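Local coordinates for hypothetical 41.8 kDa protein in SPO13-ARG4 intergenic region (PDB 2A08) that helps organise the actin cytoskeleton and works in fluid-phase endocytosis and vesicle trafficking, here represented by its SH3 domain, at residues D39-R44 against G50-N55; Y10-E15 against L20-G25. All coordinates share one frame; numbering follows the deposited sequence.

In the fold
Both contacts belong to the one SH3 domain of this chain and come in series: interaction 2 (10-15 with 20-25) closes before interaction 1 (39-44 with 50-55) opens. Interaction 2 is the stem of the RT loop, between strands 5-8 and 27-30; interaction 1 is the hairpin of strands 40-45 and 48-53, at one end of the strand order. Their centres lie about 10 Å apart, yet they touch. The backbone of L20 probably hydrogen-bonds to that of I51, and the F22 and F52 rings meet edge-to-face. The RT loop is thereby fastened along the outer strand of the hairpin, bringing together the parts that in SH3 domains build the peptide-binding surface.

Interaction 1 of 2, residues D39-R44 against G50-N55; sequences DWWTGR and GIFPAN
W41 and F52 form a hydrogen-bonded pair of an antiparallel hairpin: W41 N gives a bond of 2.9 Å to F52 O, F52 N returns one to W41 O, and the N-to-C directions of the two short strands are 136° apart, a marked twist. G43 and G50 make the next such pair; in between, T42 and I51 are a non-hydrogen-bonded pair, with T42 OG1 3.7 Å from I51 CG2. Past the strand, A54 N donates to D39 O at 3.0 Å.

The side chains divide between the two faces of the sheet. W40 shares its face with P53, whose CG sits over the six-membered ring, 4.0 Å from its centroid, a CH-pi contact in which the aliphatic proline ring offers C-H groups to the electron-rich indole. I51 CD1 reaches W40 CE3 at 3.7 Å. W40 and P53 probably match the tryptophan and proline that line the proline-rich peptide groove in SH3 domains. On the other face, the methyl of A54 rests over the W41 indole, CB 3.4 Å from the five-membered ring centroid; so close an approach fits a side chain as small as alanine. W41 CB also packs off-centre against the F52 ring. F52 CG stands between its backbone N and carbonyl carbon (chi1 62°), which turns the ring back toward strand 40-44, its edge at G43 N. There a side chain on G43 would collide with F52 CE2.

A serine in place of W41 would probably open a gap over A54 and leave S34 without its indole N-H partner. Beyond the hairpin, W41 packs on V57 and V59 of strand 57-59, while F52 reaches V57 and also I28 and I30 of strand 27-30.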
loop_
_atom_site.group_PDB
_atom_site.type_symbol
_atom_site.label_atom_id
_atom_site.label_comp_id
_atom_site.label_asym_id
_atom_site.label_seq_id
_atom_site.Cartn_x
_atom_site.Cartn_y
_atom_site.Cartn_z
ATOM N N ASP A 39 5.714 -9.546 2.266
ATOM C CA ASP A 39 5.129 -9.064 3.495
ATOM C C ASP A 39 3.926 -8.158 3.272
ATOM O O ASP A 39 3.630 -7.749 2.150
ATOM C CB ASP A 39 6.174 -8.311 4.332
ATOM C CG ASP A 39 7.212 -9.211 4.960
ATOM O OD1 ASP A 39 6.948 -10.416 5.235
ATOM O OD2 ASP A 39 8.328 -8.754 5.260
ATOM N N TRP A 40 3.284 -7.802 4.374
ATOM C CA TRP A 40 2.184 -6.845 4.378
ATOM C C TRP A 40 2.708 -5.522 4.868
ATOM O O TRP A 40 3.146 -5.446 5.987
ATOM C CB TRP A 40 1.035 -7.366 5.270
ATOM C CG TRP A 40 0.329 -8.505 4.555
ATOM C CD1 TRP A 40 0.750 -9.804 4.477
ATOM C CD2 TRP A 40 -0.857 -8.430 3.753
ATOM N NE1 TRP A 40 -0.104 -10.541 3.693
ATOM C CE2 TRP A 40 -1.107 -9.729 3.242
ATOM C CE3 TRP A 40 -1.779 -7.423 3.459
ATOM C CZ2 TRP A 40 -2.206 -10.015 2.429
ATOM C CZ3 TRP A 40 -2.897 -7.744 2.672
ATOM C CH2 TRP A 40 -3.073 -9.011 2.166
ATOM N N TRP A 41 2.602 -4.483 4.047
ATOM C CA TRP A 41 3.097 -3.157 4.381
ATOM C C TRP A 41 1.941 -2.288 4.843
ATOM O O TRP A 41 0.801 -2.669 4.623
ATOM C CB TRP A 41 3.784 -2.558 3.151
ATOM C CG TRP A 41 5.119 -3.219 2.797
ATOM C CD1 TRP A 41 5.764 -4.211 3.459
ATOM C CD2 TRP A 41 5.940 -2.868 1.696
ATOM N NE1 TRP A 41 6.966 -4.496 2.837
ATOM C CE2 TRP A 41 7.081 -3.691 1.739
ATOM C CE3 TRP A 41 5.823 -1.960 0.650
ATOM C CZ2 TRP A 41 8.087 -3.615 0.786
ATOM C CZ3 TRP A 41 6.847 -1.889 -0.287
ATOM C CH2 TRP A 41 7.939 -2.722 -0.222
ATOM N N THR A 42 2.235 -1.127 5.415
ATOM C CA THR A 42 1.219 -0.228 5.957
ATOM C C THR A 42 1.237 1.102 5.236
ATOM O O THR A 42 2.265 1.758 5.159
ATOM C CB THR A 42 1.457 -0.080 7.418
ATOM O OG1 THR A 42 1.436 -1.406 7.991
ATOM C CG2 THR A 42 0.301 0.663 8.100
ATOM N N GLY A 43 0.080 1.520 4.722
ATOM C CA GLY A 43 0.004 2.744 3.941
ATOM C C GLY A 43 -1.234 3.563 4.140
ATOM O O GLY A 43 -2.141 3.225 4.905
ATOM N N ARG A 44 -1.236 4.687 3.431
ATOM C CA ARG A 44 -2.305 5.687 3.489
ATOM C C ARG A 44 -2.573 6.194 2.078
ATOM O O ARG A 44 -1.632 6.499 1.380
ATOM C CB ARG A 44 -1.840 6.864 4.348
ATOM C CG ARG A 44 -2.816 8.056 4.471
ATOM C CD ARG A 44 -2.475 8.963 5.688
ATOM N NE ARG A 44 -1.171 9.662 5.592
ATOM C CZ ARG A 44 -0.513 10.259 6.615
ATOM N NH1 ARG A 44 -0.952 10.195 7.873
ATOM N NH2 ARG A 44 0.630 10.876 6.382
ATOM N N GLY A 50 -4.208 1.438 6.136
ATOM C CA GLY A 50 -4.266 0.043 6.487
ATOM C C GLY A 50 -3.170 -0.739 5.797
ATOM O O GLY A 50 -2.233 -0.167 5.213
ATOM N N ILE A 51 -3.309 -2.053 5.786
ATOM C CA ILE A 51 -2.267 -2.930 5.277
ATOM C C ILE A 51 -2.589 -3.420 3.872
ATOM O O ILE A 51 -3.769 -3.431 3.462
ATOM C CB ILE A 51 -1.992 -4.150 6.244
ATOM C CG1 ILE A 51 -3.180 -5.142 6.334
ATOM C CG2 ILE A 51 -1.538 -3.656 7.606
ATOM C CD1 ILE A 51 -2.739 -6.485 6.905
ATOM N N PHE A 52 -1.550 -3.791 3.135
ATOM C CA PHE A 52 -1.679 -4.298 1.767
ATOM C C PHE A 52 -0.478 -5.141 1.396
ATOM O O PHE A 52 0.573 -5.049 2.043
ATOM C CB PHE A 52 -1.805 -3.123 0.787
ATOM C CG PHE A 52 -0.594 -2.221 0.778
ATOM C CD1 PHE A 52 0.440 -2.454 -0.122
ATOM C CD2 PHE A 52 -0.457 -1.169 1.669
ATOM C CE1 PHE A 52 1.584 -1.663 -0.122
ATOM C CE2 PHE A 52 0.703 -0.390 1.671
ATOM C CZ PHE A 52 1.705 -0.633 0.771
ATOM N N PRO A 53 -0.587 -5.985 0.375
ATOM C CA PRO A 53 0.564 -6.795 -0.016
ATOM C C PRO A 53 1.655 -5.962 -0.711
ATOM O O PRO A 53 1.367 -5.241 -1.672
ATOM C CB PRO A 53 -0.031 -7.877 -0.929
ATOM C CG PRO A 53 -1.488 -7.616 -0.913
ATOM C CD PRO A 53 -1.769 -6.271 -0.459
ATOM N N ALA A 54 2.893 -6.121 -0.243
ATOM C CA ALA A 54 4.011 -5.289 -0.726
ATOM C C ALA A 54 4.201 -5.333 -2.237
ATOM O O ALA A 54 4.540 -4.315 -2.832
ATOM C CB ALA A 54 5.290 -5.738 -0.077
ATOM N N ASN A 55 4.032 -6.499 -2.860
ATOM C CA ASN A 55 4.251 -6.653 -4.283
ATOM C C ASN A 55 3.204 -5.975 -5.180
ATOM O O ASN A 55 3.334 -5.984 -6.393
ATOM C CB ASN A 55 4.382 -8.114 -4.627
ATOM C CG ASN A 55 3.086 -8.903 -4.412
ATOM O OD1 ASN A 55 2.401 -8.731 -3.411
ATOM N ND2 ASN A 55 2.830 -9.826 -5.317
#

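Interaction 2 of 2, residues Y10-E15 against L20-G25; sequences YNFAGE and LAFKKG
The F22 ring carries F12 CB over one face, 4.0 Å from its centroid, in a CH-pi contact, while Y10 O lies in the ring plane at its edge, 3.4 Å from CE1. F12's own ring has G14 N above the centre of one face, and L20 O meets its edge at CD2, 3.0 Å away. That carbonyl oxygen is buried with no hydrogen-bond partner, so the faintly positive ring edge is what it faces. The two phenyl planes are inclined at 52° with centroids 6.0 Å apart, an oblique pairing. A chi1 of 178° places the F12 ring opposite the backbone N and brings its edge to L20 O; CB, fixed by the backbone, lies over F22.

The backbones themselves form a single antiparallel bridge, the hydrogen-bonded pair F12 and F22. F12 N donates almost straight to F22 O at 2.9 Å, from well off the carbonyl plane, and F22 N returns a bond to F12 O, approaching in the plane of the F12 carbonyl. Farther along, N11 replaces a backbone acceptor with its side chain: OD1 takes the N-H of K24 at 2.9 Å, and the aliphatic CD of K23 crosses near the same oxygen. Asparagine suits the place, being short and carrying an amide oxygen. G14, at positive phi, bends the chain where a side chain would collide with A21 N.

F12 also packs on P53 and F52, and F22 meets F52 edge-to-face. Two irregular, nearly antiparallel arms joined in this way are characteristic of the RT loop of SH3 domains, which typically flanks the groove for proline-rich peptides.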
loop_
_atom_site.group_PDB
_atom_site.type_symbol
_atom_site.label_atom_id
_atom_site.label_comp_id
_atom_site.label_asym_id
_atom_site.label_seq_id
_atom_site.Cartn_x
_atom_site.Cartn_y
_atom_site.Cartn_z
ATOM N N TYR A 10 -1.487 -2.627 -9.191
ATOM C CA TYR A 10 -2.741 -3.394 -9.329
ATOM C C TYR A 10 -3.793 -2.806 -8.390
ATOM O O TYR A 10 -3.456 -2.109 -7.440
ATOM C CB TYR A 10 -2.530 -4.885 -8.961
ATOM C CG TYR A 10 -1.308 -5.489 -9.626
ATOM C CD1 TYR A 10 -1.350 -5.862 -10.949
ATOM C CD2 TYR A 10 -0.109 -5.651 -8.922
ATOM C CE1 TYR A 10 -0.219 -6.376 -11.595
ATOM C CE2 TYR A 10 1.033 -6.158 -9.560
ATOM C CZ TYR A 10 0.972 -6.509 -10.880
ATOM O OH TYR A 10 2.060 -7.040 -11.565
ATOM N N ASN A 11 -5.053 -3.110 -8.629
ATOM C CA ASN A 11 -6.092 -2.840 -7.650
ATOM C C ASN A 11 -5.917 -3.788 -6.464
ATOM O O ASN A 11 -5.395 -4.915 -6.607
ATOM C CB ASN A 11 -7.468 -3.056 -8.270
ATOM C CG ASN A 11 -7.668 -2.279 -9.549
ATOM O OD1 ASN A 11 -7.355 -1.107 -9.643
ATOM N ND2 ASN A 11 -8.182 -2.967 -10.579
ATOM N N PHE A 12 -6.382 -3.349 -5.301
ATOM C CA PHE A 12 -6.507 -4.209 -4.129
ATOM C C PHE A 12 -7.792 -3.835 -3.411
ATOM O O PHE A 12 -7.979 -2.666 -3.018
ATOM C CB PHE A 12 -5.292 -4.084 -3.175
ATOM C CG PHE A 12 -5.388 -4.905 -1.944
ATOM C CD1 PHE A 12 -5.676 -6.275 -1.987
ATOM C CD2 PHE A 12 -5.211 -4.315 -0.695
ATOM C CE1 PHE A 12 -5.786 -7.025 -0.773
ATOM C CE2 PHE A 12 -5.334 -5.042 0.468
ATOM C CZ PHE A 12 -5.614 -6.401 0.428
ATOM N N ALA A 13 -8.680 -4.794 -3.222
ATOM C CA ALA A 13 -9.989 -4.517 -2.640
ATOM C C ALA A 13 -9.967 -4.237 -1.129
ATOM O O ALA A 13 -10.934 -3.668 -0.586
ATOM C CB ALA A 13 -10.953 -5.664 -2.954
ATOM N N GLY A 14 -8.895 -4.631 -0.442
ATOM C CA GLY A 14 -8.788 -4.352 0.987
ATOM C C GLY A 14 -10.007 -4.875 1.785
ATOM O O GLY A 14 -10.548 -4.176 2.657
ATOM N N GLU A 15 -10.404 -6.119 1.531
ATOM C CA GLU A 15 -11.646 -6.675 2.020
ATOM C C GLU A 15 -11.696 -7.194 3.468
ATOM O O GLU A 15 -12.780 -7.457 3.980
ATOM C CB GLU A 15 -12.061 -7.813 1.071
ATOM C CG GLU A 15 -11.200 -9.080 1.217
ATOM C CD GLU A 15 -9.816 -9.047 0.569
ATOM O OE1 GLU A 15 -9.436 -8.055 -0.104
ATOM O OE2 GLU A 15 -9.092 -10.069 0.759
ATOM N N LEU A 20 -5.956 -1.692 3.548
ATOM C CA LEU A 20 -6.072 -0.501 2.704
ATOM C C LEU A 20 -6.495 -0.870 1.298
ATOM O O LEU A 20 -5.818 -1.651 0.620
ATOM C CB LEU A 20 -4.743 0.234 2.633
ATOM C CG LEU A 20 -4.669 1.482 1.771
ATOM C CD1 LEU A 20 -5.426 2.593 2.430
ATOM C CD2 LEU A 20 -3.173 1.826 1.558
ATOM N N ALA A 21 -7.606 -0.325 0.850
ATOM C CA ALA A 21 -8.075 -0.507 -0.514
ATOM C C ALA A 21 -7.450 0.547 -1.392
ATOM O O ALA A 21 -7.279 1.694 -0.971
ATOM C CB ALA A 21 -9.558 -0.381 -0.560
ATOM N N PHE A 22 -7.130 0.179 -2.618
ATOM C CA PHE A 22 -6.648 1.149 -3.602
ATOM C C PHE A 22 -6.853 0.638 -5.017
ATOM O O PHE A 22 -7.231 -0.535 -5.209
ATOM C CB PHE A 22 -5.174 1.553 -3.371
ATOM C CG PHE A 22 -4.211 0.400 -3.243
ATOM C CD1 PHE A 22 -3.805 -0.348 -4.336
ATOM C CD2 PHE A 22 -3.681 0.085 -2.017
ATOM C CE1 PHE A 22 -2.902 -1.399 -4.206
ATOM C CE2 PHE A 22 -2.759 -0.976 -1.878
ATOM C CZ PHE A 22 -2.379 -1.709 -2.987
ATOM N N LYS A 23 -6.656 1.536 -5.983
ATOM C CA LYS A 23 -6.738 1.245 -7.415
ATOM C C LYS A 23 -5.384 1.414 -8.068
ATOM O O LYS A 23 -4.567 2.233 -7.629
ATOM C CB LYS A 23 -7.745 2.162 -8.115
ATOM C CG LYS A 23 -9.107 2.099 -7.503
ATOM C CD LYS A 23 -9.829 0.812 -7.830
ATOM C CE LYS A 23 -11.315 0.848 -7.337
ATOM N NZ LYS A 23 -12.034 2.140 -7.568
ATOM N N LYS A 24 -5.145 0.625 -9.117
ATOM C CA LYS A 24 -3.964 0.788 -9.980
ATOM C C LYS A 24 -3.711 2.269 -10.276
ATOM O O LYS A 24 -4.631 2.984 -10.650
ATOM C CB LYS A 24 -4.133 -0.049 -11.283
ATOM C CG LYS A 24 -2.942 0.067 -12.195
ATOM C CD LYS A 24 -3.133 -0.759 -13.449
ATOM C CE LYS A 24 -1.891 -0.726 -14.304
ATOM N NZ LYS A 24 -2.132 -1.642 -15.469
ATOM N N GLY A 25 -2.485 2.726 -10.015
ATOM C CA GLY A 25 -2.067 4.084 -10.345
ATOM C C GLY A 25 -2.187 5.030 -9.157
ATOM O O GLY A 25 -1.638 6.124 -9.193
#